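Local coordinates for heme-binding protein A / AI-2 binding protein A (Helicobacter pylori SS1, PDB 6OFQ) that binds peptides in the periplasm, where it probably serves as the substrate-binding protein that delivers them to an ABC transporter, at residues Leu65-Tyr70 / Glu76-Thr81; His95-Val100 / Asp232-Lys237; Ser252-Ala257 / Met264-Pro269; Thr441-Gln446 / Ala495-Leu500; Ser505-Leu510 / Lys514-Thr519. All coordinates share one frame; numbering follows the deposited sequence. Where two conformers were deposited one is given.

Overall arrangement
Contacts 1 and 2 adjoin, sharing the sheet of strands 75-85 and 91-96: contact 1 is a mostly buried hairpin edge built from backbone hydrogen bonds and one amide-to-carboxylate bond, whereas contact 2, only partly buried, its centre about 26 Å from the chain's centre, rests on a cation-pi stack. Contacts 3 and 5 form a second pair, joined by backbone bonds between 264-269 and 505-510; the first combines arginine-to-carbonyl bonds with sulfur packing, the second is methyl and ring packing, with a water bridge in one serine conformer. Contact 4, buried and purely apolar, lies about 29 Å from contact 5 between centres, although both use strand 497-510. Tyr70 links contacts 1 and 5 through its hydroxyl and Lys517 N.

Contact 1: residues Leu65-Tyr70 / Glu76-Thr81; sequences LVQFKY and EPALAT
Leu65 opens the contact through its carbonyl, which receives the backbone amide of Ala80 on a lone pair at 2.9 Å (Ala80 N to Leu65 O) and, weakly, that of Ala78. Strands 66-68 and 75-85 form a beta hairpin at the edge of a five-stranded antiparallel sheet, and this double grip sits where the second strand leaves regular pairing. Val66 faces Pro77 as a non-hydrogen-bonded pair, its side chain packed with Phe94 and Trp83. Gln67 and Glu76 make the hydrogen-bonded pair: Gln67 N gives to Glu76 O at 2.9 Å, and Glu76 N returns to Gln67 O at 2.8 Å. Both side chains stand on one face of the sheet, with the same first torsion (chi1 near 65° in each) and extended beyond CG, which brings them together. Their CG atoms touch at 3.7 Å, and Gln67 OE1 lies against Ala78 CB. Phe68 packs on Ile75 and Val521. Lys69 runs across the glutamate at about a right angle, Lys69 CB 3.5 Å from Glu76 OE1, while its ammonium leads off. At Tyr70, a water accepts from the backbone N and donates to Glu76 OE2. That same oxygen takes the nearly straight bond from Gln67 NE2 (2.9 Å, 175°) on its anti side, 33° out of the carboxylate plane.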
# COMPACT_ATOMS: atom_id res chain seq x y z
N LEU A 65 -12.25 -11.63 -3.39
CA LEU A 65 -12.89 -12.48 -4.44
C LEU A 65 -11.88 -13.23 -5.32
O LEU A 65 -12.02 -14.42 -5.65
CB LEU A 65 -13.81 -11.64 -5.30
CG LEU A 65 -15.09 -11.15 -4.60
CD1 LEU A 65 -15.80 -10.23 -5.59
CD2 LEU A 65 -16.04 -12.33 -4.33
N VAL A 66 -10.82 -12.50 -5.68
CA VAL A 66 -9.66 -13.02 -6.37
C VAL A 66 -8.42 -12.68 -5.58
O VAL A 66 -8.51 -11.77 -4.73
CB VAL A 66 -9.55 -12.47 -7.82
CG1 VAL A 66 -10.88 -12.75 -8.56
CG2 VAL A 66 -9.21 -10.98 -7.86
N GLN A 67 -7.30 -13.36 -5.75
CA GLN A 67 -6.12 -13.05 -5.00
C GLN A 67 -4.89 -13.08 -5.86
O GLN A 67 -4.97 -13.57 -7.01
CB GLN A 67 -5.92 -13.96 -3.80
CG GLN A 67 -5.69 -15.41 -4.17
CD GLN A 67 -5.74 -16.36 -2.99
OE1 GLN A 67 -6.48 -16.17 -2.03
NE2 GLN A 67 -5.03 -17.46 -3.10
N PHE A 68 -3.73 -12.71 -5.34
CA PHE A 68 -2.47 -12.74 -6.13
C PHE A 68 -1.68 -13.96 -5.72
O PHE A 68 -1.40 -14.19 -4.52
CB PHE A 68 -1.73 -11.42 -5.94
CG PHE A 68 -2.54 -10.30 -6.50
CD1 PHE A 68 -2.57 -10.09 -7.88
CD2 PHE A 68 -3.24 -9.47 -5.68
CE1 PHE A 68 -3.38 -9.09 -8.40
CE2 PHE A 68 -4.05 -8.48 -6.20
CZ PHE A 68 -4.18 -8.34 -7.55
N LYS A 69 -1.29 -14.78 -6.67
CA LYS A 69 -0.53 -15.97 -6.33
C LYS A 69 0.78 -15.57 -5.61
O LYS A 69 1.48 -14.66 -6.03
CB LYS A 69 -0.19 -16.69 -7.64
CG LYS A 69 0.78 -17.85 -7.44
CD LYS A 69 0.91 -18.67 -8.71
CE LYS A 69 1.99 -19.70 -8.53
NZ LYS A 69 2.16 -20.39 -9.85
N TYR A 70 1.02 -16.14 -4.43
CA TYR A 70 2.12 -15.65 -3.59
C TYR A 70 3.46 -15.56 -4.28
O TYR A 70 3.85 -16.48 -5.01
CB TYR A 70 2.17 -16.48 -2.29
CG TYR A 70 3.13 -15.86 -1.29
CD1 TYR A 70 2.80 -14.65 -0.69
CD2 TYR A 70 4.41 -16.34 -1.06
CE1 TYR A 70 3.72 -13.97 0.12
CE2 TYR A 70 5.28 -15.68 -0.19
CZ TYR A 70 4.98 -14.47 0.37
OH TYR A 70 5.86 -13.79 1.15
N GLU A 76 -5.40 -15.14 -9.29
CA GLU A 76 -5.87 -16.53 -9.23
C GLU A 76 -7.15 -16.54 -8.39
O GLU A 76 -7.49 -15.55 -7.71
CB GLU A 76 -4.82 -17.47 -8.63
CG GLU A 76 -4.53 -17.17 -7.15
CD GLU A 76 -3.42 -18.02 -6.54
OE1 GLU A 76 -2.90 -18.87 -7.29
OE2 GLU A 76 -3.16 -17.87 -5.31
N PRO A 77 -7.92 -17.62 -8.41
CA PRO A 77 -9.17 -17.66 -7.65
C PRO A 77 -9.02 -17.59 -6.13
O PRO A 77 -7.95 -17.90 -5.63
CB PRO A 77 -9.82 -18.95 -8.06
CG PRO A 77 -9.23 -19.17 -9.43
CD PRO A 77 -7.80 -18.79 -9.29
N ALA A 78 -10.02 -17.00 -5.47
CA ALA A 78 -9.99 -16.94 -4.00
C ALA A 78 -11.43 -17.22 -3.57
O ALA A 78 -11.88 -18.36 -3.74
CB ALA A 78 -9.42 -15.62 -3.49
N LEU A 79 -12.13 -16.27 -2.95
CA LEU A 79 -13.51 -16.51 -2.52
C LEU A 79 -14.45 -16.73 -3.71
O LEU A 79 -15.56 -17.26 -3.51
CB LEU A 79 -14.04 -15.46 -1.56
CG LEU A 79 -13.34 -15.49 -0.16
CD1 LEU A 79 -13.85 -14.34 0.69
CD2 LEU A 79 -13.58 -16.84 0.55
N ALA A 80 -14.07 -16.26 -4.90
CA ALA A 80 -14.71 -16.69 -6.14
C ALA A 80 -13.84 -17.79 -6.71
O ALA A 80 -12.62 -17.66 -6.94
CB ALA A 80 -14.83 -15.57 -7.17
N THR A 81 -14.49 -18.90 -7.09
CA THR A 81 -13.82 -20.02 -7.77
C THR A 81 -13.64 -19.79 -9.27
O THR A 81 -12.70 -20.32 -9.87
CB THR A 81 -14.50 -21.37 -7.59
OG1 THR A 81 -15.90 -21.20 -7.88
CG2 THR A 81 -14.37 -21.82 -6.08
O HOH W 1 -1.10 -18.27 -3.65

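Contact 2: residues His95-Val100 / Asp232-Lys237; sequences HLRKGV and DYWGPK
A cation-pi stack of Arg97, just past strand 91-96, on Trp234 of the loop between strands 224-229 and 242-247 joins two parts of the chain more than 130 residues apart. The guanidinium of Arg97 lies flat on the indole of Trp234, centres 4.0 Å apart and planes at 15°, with Arg97 CZ 3.4 Å from Trp234 CZ3. A bend at chi3 (-67°) lays the group over the benzo part of the indole, and Arg97 CD continues the cover toward Trp234 CD2 at 3.7 Å. The opposite indole face is covered by Tyr233, whose CE1 lies 3.5 Å above the plane and toward the rim. Val100 runs alongside the tryptophan, with Val100 CG1 3.9 Å from Trp234 CD1. Polar ends are held elsewhere: Arg97 NE bonds to Ala78 O and Trp234 NE1 to Asp63 OD2. The stack is thus compatible with the bond from Arg97 to the hairpin carbonyl, and the cation, seated on the electron-rich ring, probably gains electrostatic as well as dispersion energy.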
# COMPACT_ATOMS: atom_id res chain seq x y z
N HIS A 95 -18.66 -16.60 -9.41
CA HIS A 95 -19.20 -17.79 -8.80
C HIS A 95 -18.45 -18.01 -7.50
O HIS A 95 -17.24 -18.23 -7.53
CB HIS A 95 -19.02 -18.96 -9.81
CG HIS A 95 -19.55 -18.66 -11.20
ND1 HIS A 95 -20.91 -18.68 -11.43
CD2 HIS A 95 -18.99 -18.13 -12.31
CE1 HIS A 95 -21.15 -18.26 -12.66
NE2 HIS A 95 -20.01 -17.93 -13.23
N LEU A 96 -19.15 -18.03 -6.38
CA LEU A 96 -18.54 -17.98 -5.07
C LEU A 96 -18.25 -19.41 -4.62
O LEU A 96 -19.02 -20.38 -4.91
CB LEU A 96 -19.40 -17.21 -4.10
CG LEU A 96 -19.81 -15.78 -4.45
CD1 LEU A 96 -20.58 -15.19 -3.32
CD2 LEU A 96 -18.56 -14.94 -4.77
N ARG A 97 -17.13 -19.55 -3.91
CA ARG A 97 -16.74 -20.80 -3.28
C ARG A 97 -17.73 -21.18 -2.18
O ARG A 97 -18.12 -20.31 -1.38
CB ARG A 97 -15.34 -20.61 -2.64
CG ARG A 97 -14.62 -21.90 -2.29
CD ARG A 97 -13.21 -21.54 -1.79
NE ARG A 97 -12.39 -20.97 -2.86
CZ ARG A 97 -11.66 -21.63 -3.74
NH1 ARG A 97 -11.63 -22.96 -3.82
NH2 ARG A 97 -11.01 -20.95 -4.71
N LYS A 98 -18.15 -22.45 -2.19
CA LYS A 98 -19.07 -22.97 -1.17
C LYS A 98 -18.27 -23.65 -0.08
O LYS A 98 -17.17 -24.15 -0.27
CB LYS A 98 -20.01 -23.97 -1.86
CG LYS A 98 -20.90 -23.33 -2.93
CD LYS A 98 -21.85 -24.41 -3.46
CE LYS A 98 -22.71 -23.86 -4.58
NZ LYS A 98 -23.68 -24.93 -4.92
N GLY A 99 -18.94 -23.72 1.06
CA GLY A 99 -18.40 -24.37 2.25
C GLY A 99 -17.20 -23.68 2.88
O GLY A 99 -16.41 -24.33 3.58
N VAL A 100 -17.09 -22.37 2.72
CA VAL A 100 -16.04 -21.58 3.38
C VAL A 100 -16.72 -21.04 4.61
O VAL A 100 -17.81 -20.45 4.58
CB VAL A 100 -15.67 -20.40 2.46
CG1 VAL A 100 -14.73 -19.44 3.20
CG2 VAL A 100 -15.11 -20.90 1.15
N ASP A 232 -9.34 -24.45 9.60
CA ASP A 232 -10.47 -24.65 8.67
C ASP A 232 -10.36 -23.86 7.37
O ASP A 232 -11.32 -23.80 6.58
CB ASP A 232 -11.77 -24.30 9.39
CG ASP A 232 -12.06 -25.26 10.57
OD1 ASP A 232 -11.72 -26.45 10.45
OD2 ASP A 232 -12.58 -24.80 11.59
N TYR A 233 -9.21 -23.23 7.14
CA TYR A 233 -9.00 -22.47 5.90
C TYR A 233 -9.38 -23.30 4.67
O TYR A 233 -8.97 -24.44 4.53
CB TYR A 233 -7.51 -22.03 5.86
CG TYR A 233 -7.11 -21.32 4.59
CD1 TYR A 233 -7.76 -20.13 4.18
CD2 TYR A 233 -6.05 -21.80 3.84
CE1 TYR A 233 -7.32 -19.51 3.00
CE2 TYR A 233 -5.57 -21.13 2.73
CZ TYR A 233 -6.23 -20.00 2.32
OH TYR A 233 -5.74 -19.45 1.13
N TRP A 234 -10.02 -22.63 3.71
CA TRP A 234 -10.46 -23.30 2.47
C TRP A 234 -9.33 -23.72 1.56
O TRP A 234 -9.50 -24.67 0.78
CB TRP A 234 -11.44 -22.44 1.68
CG TRP A 234 -10.90 -21.08 1.31
CD1 TRP A 234 -11.03 -19.93 2.02
CD2 TRP A 234 -10.13 -20.76 0.14
NE1 TRP A 234 -10.35 -18.92 1.38
CE2 TRP A 234 -9.78 -19.39 0.22
CE3 TRP A 234 -9.63 -21.53 -0.91
CZ2 TRP A 234 -9.01 -18.77 -0.76
CZ3 TRP A 234 -8.87 -20.89 -1.91
CH2 TRP A 234 -8.56 -19.52 -1.77
N GLY A 235 -8.20 -23.03 1.52
CA GLY A 235 -7.06 -23.29 0.69
C GLY A 235 -6.05 -24.23 1.31
O GLY A 235 -6.32 -24.81 2.37
N PRO A 236 -4.87 -24.25 0.70
CA PRO A 236 -3.76 -25.06 1.25
C PRO A 236 -3.43 -24.53 2.64
O PRO A 236 -3.29 -23.30 2.82
CB PRO A 236 -2.58 -24.83 0.32
CG PRO A 236 -3.17 -24.23 -0.92
CD PRO A 236 -4.45 -23.54 -0.52
N LYS A 237 -3.40 -25.40 3.63
CA LYS A 237 -3.25 -24.95 5.01
C LYS A 237 -1.90 -24.24 5.23
O LYS A 237 -0.89 -24.65 4.64
CB LYS A 237 -3.47 -26.12 5.99
CG LYS A 237 -4.76 -26.91 5.82
CD LYS A 237 -5.96 -26.07 6.15
CE LYS A 237 -7.26 -26.87 5.94
NZ LYS A 237 -7.53 -26.82 4.48

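Contact 3: residues Ser252-Ala257 / Met264-Pro269; sequences STRALA and MLMTGP
Arg254 and Met266 carry the tight part of this contact, in which helix 251-259 packs on the short strand 265-266 that follows it, a strand paired with 32-37 and also bonded through Met264 and Met266 to strand 497-510. The thioether of Met266 reaches to the helix at Ala255: Met266 SD lies 3.7 Å from Ala255 CA and 4.2 Å from Ala255 CB. A chi1 of 52° and a further bend at chi3 fold the chain so that Met266 CE turns back to Arg254 CD at 3.9 Å. The aliphatic part of Arg254 crosses it, with Arg254 CD 3.8 Å from Met266 CB. These side chains are buried, and Ala36 of strand 32-37 adds to the cover of the arginine.

Farther along, the packing gives way to a more exposed, polar margin at Thr267 and Gly268, where apolar contact is sparse and backbone carbonyls do the touching. Arg254 NH1 gives to Thr267 O at 2.9 Å, on a lone pair in the carbonyl plane, though the acceptor is 22° out of the guanidinium plane. The same nitrogen makes a bent, weak bond to Gly268 O, an oxygen that Ser251 OG also holds. Arg254 NH2 bonds to Ile248 O. Several carbonyl dipoles therefore converge on the guanidinium, which would be expected to favour its positive charge while tying the turn after the strand to the helix.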
# COMPACT_ATOMS: atom_id res chain seq x y z
N SER A 252 17.65 -0.11 14.28
CA SER A 252 18.86 -0.74 14.81
C SER A 252 18.50 -1.76 15.91
O SER A 252 19.02 -2.87 15.94
CB SER A 252 19.88 0.28 15.38
OG SER A 252 20.43 1.02 14.33
N THR A 253 17.58 -1.42 16.80
CA THR A 253 17.08 -2.33 17.82
C THR A 253 16.44 -3.56 17.19
O THR A 253 16.59 -4.71 17.63
CB THR A 253 16.08 -1.62 18.71
OG1 THR A 253 16.70 -0.44 19.27
CG2 THR A 253 15.55 -2.48 19.85
N ARG A 254 15.73 -3.32 16.07
CA ARG A 254 15.08 -4.43 15.35
C ARG A 254 16.12 -5.39 14.77
O ARG A 254 15.98 -6.60 14.91
CB ARG A 254 14.14 -3.82 14.28
CG ARG A 254 13.04 -4.74 13.73
CD ARG A 254 12.25 -4.12 12.57
NE ARG A 254 11.89 -2.75 12.90
CZ ARG A 254 12.18 -1.66 12.21
NH1 ARG A 254 12.65 -1.67 10.98
NH2 ARG A 254 12.07 -0.54 12.89
N ALA A 255 17.17 -4.88 14.11
CA ALA A 255 18.24 -5.72 13.66
C ALA A 255 18.99 -6.43 14.76
O ALA A 255 19.36 -7.60 14.61
CB ALA A 255 19.17 -4.91 12.77
N LEU A 256 19.17 -5.75 15.90
CA LEU A 256 19.77 -6.46 17.02
C LEU A 256 18.92 -7.62 17.51
O LEU A 256 19.43 -8.73 17.81
CB LEU A 256 20.06 -5.50 18.18
CG LEU A 256 20.70 -6.14 19.42
CD1 LEU A 256 22.01 -6.84 19.11
CD2 LEU A 256 20.80 -4.99 20.44
N ALA A 257 17.60 -7.44 17.48
CA ALA A 257 16.70 -8.50 17.81
C ALA A 257 16.79 -9.69 16.82
O ALA A 257 16.60 -10.85 17.20
CB ALA A 257 15.28 -8.00 17.95
N MET A 264 12.71 -13.02 13.94
CA MET A 264 13.13 -13.98 12.93
C MET A 264 13.12 -13.44 11.50
O MET A 264 13.73 -14.03 10.61
CB MET A 264 12.29 -15.24 12.99
CG MET A 264 12.34 -15.92 14.36
SD MET A 264 10.96 -17.02 14.68
CE MET A 264 11.24 -18.31 13.52
N LEU A 265 12.37 -12.37 11.27
CA LEU A 265 12.17 -11.82 9.92
C LEU A 265 11.76 -10.38 10.20
O LEU A 265 10.93 -10.12 11.06
CB LEU A 265 11.07 -12.60 9.19
CG LEU A 265 10.31 -12.04 7.99
CD1 LEU A 265 11.28 -12.03 6.88
CD2 LEU A 265 9.19 -12.98 7.59
N MET A 266 12.32 -9.44 9.44
CA MET A 266 12.01 -8.02 9.67
C MET A 266 11.96 -7.20 8.39
O MET A 266 12.69 -7.45 7.43
CB MET A 266 12.96 -7.34 10.65
CG MET A 266 14.38 -7.56 10.27
SD MET A 266 15.61 -6.55 11.15
CE MET A 266 15.46 -4.91 10.44
N THR A 267 11.11 -6.18 8.41
CA THR A 267 11.11 -5.19 7.35
C THR A 267 11.81 -3.94 7.87
O THR A 267 11.98 -3.73 9.10
CB THR A 267 9.66 -4.89 6.88
OG1 THR A 267 8.89 -4.44 8.00
CG2 THR A 267 9.10 -6.17 6.20
N GLY A 268 12.19 -3.13 6.89
CA GLY A 268 12.67 -1.78 7.22
C GLY A 268 14.07 -1.68 7.81
O GLY A 268 14.26 -0.86 8.72
N PRO A 269 15.05 -2.47 7.36
CA PRO A 269 16.38 -2.37 7.97
C PRO A 269 16.99 -0.98 7.77
O PRO A 269 16.75 -0.34 6.72
CB PRO A 269 17.20 -3.41 7.23
CG PRO A 269 16.56 -3.46 5.88
CD PRO A 269 15.08 -3.31 6.16

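Contact 4: residues Thr441-Gln446 / Ala495-Leu500; sequences TLWSKQ and APYVPL
Trp443, at the end of helix 436-443, drives the far rim of its indole against Pro496 and Tyr497 at the start of strand 497-510, a long strand of the mixed sheet in this type II periplasmic binding protein; the contact packs a helix end on that sheet. Pro496, two residues past helix 477-494, is met first: its ring atom Pro496 CG lies 4.0 Å from Trp443 CZ3, the two side chains crossing at a slant. The proline carbonyl is occupied by Ser457 OG.

Tyr497 follows and takes the larger share. A chi1 of 74° brings one face of the phenol ring to the tryptophan. Trp443 CH2 lies over that face, displaced toward the rim, and is 3.5 Å from Tyr497 CG; Trp443 CZ2 approaches Tyr497 CD2 at 3.9 Å. The aromatic planes are inclined at 49°, with the six-membered ring centroids 4.6 Å apart, an oblique meeting rather than a parallel overlap. Trp295 of strand 292-298 meets both rings, edge-to-face with Tyr497, and so completes a buried aromatic cluster between helix and sheet. Val498 turns instead toward Leu296 and helix 308-317. Pro499 covers the other side of the tyrosine: on the ring face opposite Trp443, Pro499 CD sits 3.9 Å above the plane, over the centre.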
# COMPACT_ATOMS: atom_id res chain seq x y z
N THR A 441 -4.68 6.28 -8.71
CA THR A 441 -4.98 6.26 -7.29
C THR A 441 -4.29 7.39 -6.54
O THR A 441 -4.81 7.83 -5.51
CB THR A 441 -4.54 4.90 -6.75
OG1 THR A 441 -5.23 3.90 -7.50
CG2 THR A 441 -4.92 4.66 -5.26
N LEU A 442 -3.09 7.80 -6.99
CA LEU A 442 -2.28 8.79 -6.27
C LEU A 442 -2.21 10.15 -6.90
O LEU A 442 -1.83 11.12 -6.25
CB LEU A 442 -0.83 8.32 -6.01
CG LEU A 442 -0.76 6.90 -5.45
CD1 LEU A 442 0.71 6.47 -5.42
CD2 LEU A 442 -1.39 6.74 -4.08
N TRP A 443 -2.49 10.26 -8.18
CA TRP A 443 -2.20 11.47 -8.94
C TRP A 443 -3.34 12.09 -9.75
O TRP A 443 -3.16 13.07 -10.48
CB TRP A 443 -0.96 11.28 -9.85
CG TRP A 443 0.32 10.86 -9.10
CD1 TRP A 443 0.81 9.61 -8.94
CD2 TRP A 443 1.17 11.74 -8.36
NE1 TRP A 443 1.93 9.63 -8.14
CE2 TRP A 443 2.15 10.94 -7.75
CE3 TRP A 443 1.19 13.12 -8.15
CZ2 TRP A 443 3.16 11.50 -6.99
CZ3 TRP A 443 2.22 13.65 -7.38
CH2 TRP A 443 3.17 12.85 -6.82
N SER A 444 -4.52 11.47 -9.68
CA SER A 444 -5.66 11.95 -10.47
C SER A 444 -6.47 13.04 -9.76
O SER A 444 -6.46 13.15 -8.51
CB SER A 444 -6.61 10.81 -10.86
OG SER A 444 -7.21 10.27 -9.73
N LYS A 445 -7.29 13.74 -10.54
CA LYS A 445 -8.29 14.60 -9.92
C LYS A 445 -9.25 13.87 -9.03
O LYS A 445 -9.59 14.38 -7.96
CB LYS A 445 -9.02 15.41 -10.97
CG LYS A 445 -8.14 16.50 -11.51
CD LYS A 445 -8.77 17.21 -12.70
CE LYS A 445 -10.01 17.94 -12.16
NZ LYS A 445 -10.42 19.11 -12.98
N GLN A 446 -9.68 12.70 -9.47
CA GLN A 446 -10.57 11.89 -8.65
C GLN A 446 -9.93 11.66 -7.29
O GLN A 446 -10.54 11.87 -6.24
CB GLN A 446 -10.89 10.57 -9.36
CG GLN A 446 -11.59 9.59 -8.42
CD GLN A 446 -12.96 10.08 -7.96
OE1 GLN A 446 -13.75 10.59 -8.76
NE2 GLN A 446 -13.30 9.88 -6.71
N ALA A 495 5.82 18.59 -12.80
CA ALA A 495 6.62 18.43 -11.58
C ALA A 495 5.91 18.69 -10.27
O ALA A 495 6.35 19.51 -9.45
CB ALA A 495 7.90 19.29 -11.69
N PRO A 496 4.75 18.07 -10.04
CA PRO A 496 4.01 18.30 -8.80
C PRO A 496 4.60 17.60 -7.60
O PRO A 496 3.87 17.40 -6.62
CB PRO A 496 2.63 17.75 -9.13
CG PRO A 496 3.00 16.57 -9.95
CD PRO A 496 4.05 17.09 -10.88
N TYR A 497 5.89 17.28 -7.62
CA TYR A 497 6.51 16.45 -6.60
C TYR A 497 8.01 16.42 -6.85
O TYR A 497 8.45 16.95 -7.87
CB TYR A 497 5.97 15.02 -6.62
CG TYR A 497 6.37 14.05 -7.67
CD1 TYR A 497 6.12 14.29 -9.01
CD2 TYR A 497 6.84 12.82 -7.28
CE1 TYR A 497 6.39 13.32 -10.00
CE2 TYR A 497 7.18 11.88 -8.23
CZ TYR A 497 6.85 12.10 -9.54
OH TYR A 497 7.21 11.14 -10.47
N VAL A 498 8.79 15.82 -5.95
CA VAL A 498 10.17 15.51 -6.26
C VAL A 498 10.32 13.98 -6.23
O VAL A 498 10.30 13.37 -5.14
CB VAL A 498 11.15 16.09 -5.27
CG1 VAL A 498 12.54 15.82 -5.76
CG2 VAL A 498 10.95 17.59 -5.05
N PRO A 499 10.51 13.32 -7.36
CA PRO A 499 10.80 11.86 -7.35
C PRO A 499 12.14 11.61 -6.66
O PRO A 499 13.11 12.35 -6.89
CB PRO A 499 10.88 11.48 -8.82
CG PRO A 499 10.94 12.72 -9.57
CD PRO A 499 10.47 13.85 -8.74
N LEU A 500 12.20 10.60 -5.79
CA LEU A 500 13.49 10.32 -5.12
C LEU A 500 13.98 8.94 -5.57
O LEU A 500 14.95 8.81 -6.35
CB LEU A 500 13.33 10.42 -3.60
CG LEU A 500 13.04 11.82 -3.09
CD1 LEU A 500 12.69 11.72 -1.65
CD2 LEU A 500 14.23 12.73 -3.31

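Contact 5: residues Ser505-Leu510 / Lys514-Thr519; sequences SVVPHL and KGYKTT
Methyl and ring packing between Val507 and the pair Tyr516 and Thr518 makes up the apolar share of this contact. Val507 CG1 meets the tyrosine at Tyr516 CE2 (3.8 Å), an approach from the opposite direction, and the other branch, Val507 CG2, lies 3.8 Å from Thr518 CG2 as the two side chains slide past each other. The Thr518 methyl stands anti to its own carbonyl carbon, leading it to the valine. In one of two serine conformers, Ser505 OG also packs 3.5 Å from Thr518 CB. Among polar links, that conformer alone supports a water bridge, 2.7 Å from Ser505 OG and donating to Thr518 O at 2.8 Å. Thr518 OG1 bonds to Ser288 OG, and the hydroxyl of Tyr516 is held by Asn524. The strand 505-510 runs between strand 283-288, bonded through Ser505, Val507 and His509, and strand 265-266, whose Leu265 touches Val507 and Tyr516; the loop 514-519 covers its Ser505 and Val507 side chains, while Pro508 and Leu510 face Leu258 of helix 251-259.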
# COMPACT_ATOMS: atom_id res chain seq x y z
N SER A 505 13.64 -3.89 -2.42
CA SER A 505 13.04 -4.58 -1.27
C SER A 505 14.20 -5.32 -0.59
O SER A 505 14.80 -6.20 -1.23
CB SER A 505 11.99 -5.62 -1.64
OG SER A 505 11.48 -6.15 -0.44
N VAL A 506 14.43 -5.07 0.70
CA VAL A 506 15.57 -5.59 1.43
C VAL A 506 15.09 -6.18 2.76
O VAL A 506 14.59 -5.40 3.59
CB VAL A 506 16.67 -4.55 1.67
CG1 VAL A 506 17.87 -5.18 2.41
CG2 VAL A 506 17.11 -3.95 0.35
N VAL A 507 15.09 -7.51 2.88
CA VAL A 507 14.41 -8.18 4.01
C VAL A 507 15.35 -9.16 4.68
O VAL A 507 15.56 -10.27 4.22
CB VAL A 507 13.11 -8.88 3.56
CG1 VAL A 507 12.56 -9.67 4.77
CG2 VAL A 507 12.08 -7.91 3.08
N PRO A 508 15.94 -8.74 5.82
CA PRO A 508 16.76 -9.69 6.58
C PRO A 508 15.95 -10.71 7.39
O PRO A 508 14.86 -10.40 7.89
CB PRO A 508 17.45 -8.76 7.59
CG PRO A 508 17.29 -7.36 7.09
CD PRO A 508 15.95 -7.38 6.38
N HIS A 509 16.42 -11.95 7.39
CA HIS A 509 15.76 -12.97 8.17
C HIS A 509 16.72 -14.06 8.55
O HIS A 509 17.82 -14.16 8.02
CB HIS A 509 14.55 -13.55 7.43
CG HIS A 509 14.88 -14.14 6.11
ND1 HIS A 509 15.26 -15.45 5.92
CD2 HIS A 509 14.95 -13.57 4.89
CE1 HIS A 509 15.48 -15.68 4.64
NE2 HIS A 509 15.32 -14.55 4.00
N LEU A 510 16.32 -14.84 9.55
CA LEU A 510 17.10 -16.05 9.82
C LEU A 510 17.09 -17.05 8.66
O LEU A 510 16.08 -17.15 7.95
CB LEU A 510 16.63 -16.71 11.14
CG LEU A 510 16.61 -15.84 12.35
CD1 LEU A 510 16.00 -16.56 13.53
CD2 LEU A 510 17.98 -15.35 12.76
N LYS A 514 12.00 -19.95 5.63
CA LYS A 514 11.90 -20.23 4.20
C LYS A 514 10.52 -19.87 3.70
O LYS A 514 9.57 -19.78 4.47
CB LYS A 514 12.01 -21.73 3.97
CG LYS A 514 13.29 -22.36 4.47
CD LYS A 514 14.50 -21.75 3.83
CE LYS A 514 15.73 -22.48 4.35
NZ LYS A 514 16.87 -22.07 3.48
N GLY A 515 10.45 -19.64 2.37
CA GLY A 515 9.16 -19.45 1.75
C GLY A 515 8.70 -18.02 1.63
O GLY A 515 7.70 -17.78 0.91
N TYR A 516 9.29 -17.13 2.40
CA TYR A 516 8.93 -15.72 2.24
C TYR A 516 9.43 -15.25 0.88
O TYR A 516 10.53 -15.63 0.48
CB TYR A 516 9.55 -14.89 3.35
CG TYR A 516 9.18 -13.42 3.34
CD1 TYR A 516 7.98 -12.99 3.91
CD2 TYR A 516 9.97 -12.48 2.71
CE1 TYR A 516 7.65 -11.66 3.97
CE2 TYR A 516 9.65 -11.14 2.75
CZ TYR A 516 8.46 -10.76 3.32
OH TYR A 516 8.09 -9.41 3.35
N LYS A 517 8.68 -14.34 0.28
CA LYS A 517 9.09 -13.81 -1.04
C LYS A 517 8.97 -12.29 -0.98
O LYS A 517 7.96 -11.74 -0.58
CB LYS A 517 8.25 -14.45 -2.14
CG LYS A 517 8.72 -15.86 -2.49
CD LYS A 517 7.95 -16.56 -3.57
CE LYS A 517 8.57 -17.91 -3.89
NZ LYS A 517 9.17 -18.70 -2.79
N THR A 518 10.01 -11.61 -1.49
CA THR A 518 9.98 -10.16 -1.58
C THR A 518 9.28 -9.69 -2.91
O THR A 518 8.99 -8.52 -3.07
CB THR A 518 11.39 -9.51 -1.57
OG1 THR A 518 12.13 -10.06 -2.68
CG2 THR A 518 12.06 -9.72 -0.24
N THR A 519 9.10 -10.62 -3.83
CA THR A 519 8.53 -10.37 -5.17
C THR A 519 7.01 -10.38 -5.14
O THR A 519 6.38 -10.96 -4.27
CB THR A 519 9.05 -11.41 -6.16
OG1 THR A 519 8.75 -12.74 -5.74
CG2 THR A 519 10.59 -11.23 -6.34
O HOH W 2 8.89 -6.88 -0.81